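Local coordinates for protein mycolic acid synthase (Mycobacterium tuberculosis, PDB 1L1E) that probably converts a double bond of mycolic acids into a cyclopropane ring, taking the methylene group from S-adenosyl-L-methionine, at residues E121-F126 and F151-R156. Sequence-based numbering, arbitrary orientation.
Sequences EGWEKF and FEVTHR. With SAH (S-adenosyl-L-homocysteine), chain D.
Val153 carries the helix side of this small contact, which buries 142 Å² in all. The close part is Val153 CG1, anti to the backbone N (chi1 177°), which lies against two carbonyl oxygens of the 121-126 turn, 3.6 Å from Phe126 O and 3.7 Å from Trp123 O. Val153 CG2 meets the rim of the indole near the ring plane, with Trp123 CZ3 at 4.1 Å, a looser apolar touch.

Trp123 itself is buried, and the rings of Phe142, His149 and Phe150 meet it. The Glu124 side chain folds back at chi2 (-74°), which lays CD over the centre of the Trp123 indole, 3.7 Å above its plane, and brings OE2 to the adenine. SAH N6 donates to Glu124 OE2 at 3.2 Å; Glu124 OE1 forms a salt bridge with Arg146. Trp123 N donates to SAH N1 at 3.2 Å, somewhat bent (145°), so two hydrogen bonds hold N1 and N6 of the adenine.

The outward side is looser: Arg156 is exposed, its NH1 in a salt bridge with Glu152 OE2 within the helix. Here the turn touches helix 147-157; its adenine-binding position after strand 116-120 is characteristic of the Rossmann-like S-adenosylmethionine-dependent methyltransferase fold.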
loop_
_atom_site.group_PDB
_atom_site.type_symbol
_atom_site.label_atom_id
_atom_site.label_comp_id
_atom_site.label_asym_id
_atom_site.label_seq_id
_atom_site.Cartn_x
_atom_site.Cartn_y
_atom_site.Cartn_z
ATOM N N GLU A 121 -16.115 -0.632 -3.435
ATOM C CA GLU A 121 -16.112 -1.329 -4.719
ATOM C C GLU A 121 -14.684 -1.414 -5.248
ATOM O O GLU A 121 -13.836 -0.606 -4.876
ATOM C CB GLU A 121 -16.982 -0.571 -5.733
ATOM C CG GLU A 121 -16.304 0.676 -6.296
ATOM C CD GLU A 121 -17.209 1.501 -7.189
ATOM O OE1 GLU A 121 -16.684 2.386 -7.897
ATOM O OE2 GLU A 121 -18.439 1.272 -7.180
ATOM N N GLY A 122 -14.432 -2.370 -6.140
ATOM C CA GLY A 122 -13.097 -2.526 -6.701
ATOM C C GLY A 122 -12.818 -1.546 -7.827
ATOM O O GLY A 122 -13.734 -0.911 -8.338
ATOM N N TRP A 123 -11.548 -1.408 -8.205
ATOM C CA TRP A 123 -11.173 -0.505 -9.279
ATOM C C TRP A 123 -11.816 -0.928 -10.599
ATOM O O TRP A 123 -11.907 -0.134 -11.547
ATOM C CB TRP A 123 -9.652 -0.474 -9.432
ATOM C CG TRP A 123 -9.038 -1.838 -9.535
ATOM C CD1 TRP A 123 -8.445 -2.556 -8.531
ATOM C CD2 TRP A 123 -8.976 -2.660 -10.706
ATOM N NE1 TRP A 123 -8.018 -3.771 -9.006
ATOM C CE2 TRP A 123 -8.331 -3.864 -10.338
ATOM C CE3 TRP A 123 -9.403 -2.497 -12.030
ATOM C CZ2 TRP A 123 -8.105 -4.903 -11.250
ATOM C CZ3 TRP A 123 -9.174 -3.537 -12.942
ATOM C CH2 TRP A 123 -8.531 -4.721 -12.542
ATOM N N GLU A 124 -12.256 -2.182 -10.664
ATOM C CA GLU A 124 -12.902 -2.693 -11.873
ATOM C C GLU A 124 -14.199 -1.958 -12.200
ATOM O O GLU A 124 -14.573 -1.845 -13.369
ATOM C CB GLU A 124 -13.206 -4.183 -11.740
ATOM C CG GLU A 124 -13.290 -4.690 -10.316
ATOM C CD GLU A 124 -11.916 -4.796 -9.688
ATOM O OE1 GLU A 124 -10.989 -5.218 -10.409
ATOM O OE2 GLU A 124 -11.756 -4.475 -8.494
ATOM N N LYS A 125 -14.882 -1.456 -11.177
ATOM C CA LYS A 125 -16.146 -0.761 -11.401
ATOM C C LYS A 125 -16.065 0.758 -11.499
ATOM O O LYS A 125 -17.066 1.412 -11.792
ATOM C CB LYS A 125 -17.148 -1.133 -10.312
ATOM C CG LYS A 125 -17.473 -2.615 -10.249
ATOM C CD LYS A 125 -18.672 -2.857 -9.346
ATOM C CE LYS A 125 -19.068 -4.322 -9.323
ATOM N NZ LYS A 125 -20.341 -4.512 -8.577
ATOM N N PHE A 126 -14.888 1.319 -11.257
ATOM C CA PHE A 126 -14.715 2.767 -11.320
ATOM C C PHE A 126 -14.405 3.244 -12.739
ATOM O O PHE A 126 -13.482 2.752 -13.378
ATOM C CB PHE A 126 -13.591 3.200 -10.384
ATOM C CG PHE A 126 -13.443 4.684 -10.275
ATOM C CD1 PHE A 126 -14.192 5.401 -9.352
ATOM C CD2 PHE A 126 -12.573 5.369 -11.114
ATOM C CE1 PHE A 126 -14.078 6.782 -9.263
ATOM C CE2 PHE A 126 -12.453 6.749 -11.035
ATOM C CZ PHE A 126 -13.209 7.456 -10.107
ATOM N N PHE A 151 -4.261 -1.649 -15.457
ATOM C CA PHE A 151 -3.575 -0.590 -16.159
ATOM C C PHE A 151 -4.423 0.042 -17.259
ATOM O O PHE A 151 -4.307 1.235 -17.514
ATOM C CB PHE A 151 -2.228 -1.097 -16.674
ATOM C CG PHE A 151 -1.206 -1.258 -15.574
ATOM C CD1 PHE A 151 -0.712 -2.517 -15.229
ATOM C CD2 PHE A 151 -0.771 -0.147 -14.852
ATOM C CE1 PHE A 151 0.194 -2.666 -14.189
ATOM C CE2 PHE A 151 0.140 -0.286 -13.803
ATOM C CZ PHE A 151 0.622 -1.546 -13.471
ATOM N N GLU A 152 -5.291 -0.745 -17.893
ATOM C CA GLU A 152 -6.168 -0.199 -18.924
ATOM C C GLU A 152 -7.177 0.766 -18.286
ATOM O O GLU A 152 -7.446 1.836 -18.825
ATOM C CB GLU A 152 -6.926 -1.320 -19.649
ATOM C CG GLU A 152 -8.275 -0.885 -20.207
ATOM C CD GLU A 152 -9.105 -2.038 -20.755
ATOM O OE1 GLU A 152 -9.244 -3.072 -20.058
ATOM O OE2 GLU A 152 -9.630 -1.903 -21.880
ATOM N N VAL A 153 -7.737 0.375 -17.146
ATOM C CA VAL A 153 -8.716 1.208 -16.452
ATOM C C VAL A 153 -8.104 2.493 -15.889
ATOM O O VAL A 153 -8.681 3.571 -16.035
ATOM C CB VAL A 153 -9.391 0.441 -15.289
ATOM C CG1 VAL A 153 -10.353 1.353 -14.548
ATOM C CG2 VAL A 153 -10.128 -0.772 -15.823
ATOM N N THR A 154 -6.943 2.384 -15.242
ATOM C CA THR A 154 -6.295 3.565 -14.675
ATOM C C THR A 154 -5.794 4.517 -15.763
ATOM O O THR A 154 -5.827 5.733 -15.594
ATOM C CB THR A 154 -5.113 3.177 -13.750
ATOM O OG1 THR A 154 -4.269 2.221 -14.412
ATOM C CG2 THR A 154 -5.636 2.589 -12.448
ATOM N N HIS A 155 -5.339 3.964 -16.881
ATOM C CA HIS A 155 -4.851 4.775 -17.987
ATOM C C HIS A 155 -5.989 5.541 -18.688
ATOM O O HIS A 155 -5.818 6.686 -19.107
ATOM C CB HIS A 155 -4.142 3.885 -19.013
ATOM C CG HIS A 155 -3.556 4.640 -20.164
ATOM N ND1 HIS A 155 -2.310 5.229 -20.112
ATOM C CD2 HIS A 155 -4.061 4.937 -21.386
ATOM C CE1 HIS A 155 -2.073 5.856 -21.251
ATOM N NE2 HIS A 155 -3.120 5.696 -22.041
ATOM N N ARG A 156 -7.149 4.910 -18.811
ATOM C CA ARG A 156 -8.281 5.538 -19.485
ATOM C C ARG A 156 -9.049 6.560 -18.634
ATOM O O ARG A 156 -9.842 7.338 -19.152
ATOM C CB ARG A 156 -9.215 4.444 -20.016
ATOM C CG ARG A 156 -8.552 3.593 -21.123
ATOM C CD ARG A 156 -9.412 2.415 -21.593
ATOM N NE ARG A 156 -8.817 1.725 -22.745
ATOM C CZ ARG A 156 -9.361 0.675 -23.355
ATOM N NH1 ARG A 156 -10.518 0.182 -22.926
ATOM N NH2 ARG A 156 -8.754 0.114 -24.400
HETATM N N SAH D . -3.509 2.263 0.915
HETATM C CA SAH D . -3.816 2.082 2.334
HETATM C CB SAH D . -4.338 0.654 2.602
HETATM C CG SAH D . -3.431 -0.500 2.164
HETATM S SD SAH D . -4.110 -2.129 2.517
HETATM C C SAH D . -2.568 2.337 3.197
HETATM O O SAH D . -1.526 2.669 2.625
HETATM O OXT SAH D . -2.645 2.172 4.422
HETATM C "C5'" SAH D . -4.820 -2.571 0.894
HETATM C "C4'" SAH D . -6.041 -1.744 0.474
HETATM O "O4'" SAH D . -6.393 -1.948 -0.925
HETATM C "C3'" SAH D . -7.306 -2.091 1.254
HETATM O "O3'" SAH D . -8.036 -0.862 1.469
HETATM C "C2'" SAH D . -8.045 -3.019 0.329
HETATM O "O2'" SAH D . -9.428 -3.135 0.675
HETATM C "C1'" SAH D . -7.780 -2.368 -0.995
HETATM N N9 SAH D . -8.001 -3.240 -2.169
HETATM C C8 SAH D . -7.561 -4.496 -2.442
HETATM N N7 SAH D . -7.911 -5.014 -3.573
HETATM C C5 SAH D . -8.676 -4.004 -4.142
HETATM C C6 SAH D . -9.379 -3.879 -5.385
HETATM N N6 SAH D . -9.403 -4.850 -6.310
HETATM N N1 SAH D . -10.056 -2.699 -5.628
HETATM C C2 SAH D . -10.033 -1.711 -4.699
HETATM N N3 SAH D . -9.408 -1.715 -3.504
HETATM C C4 SAH D . -8.743 -2.904 -3.285
#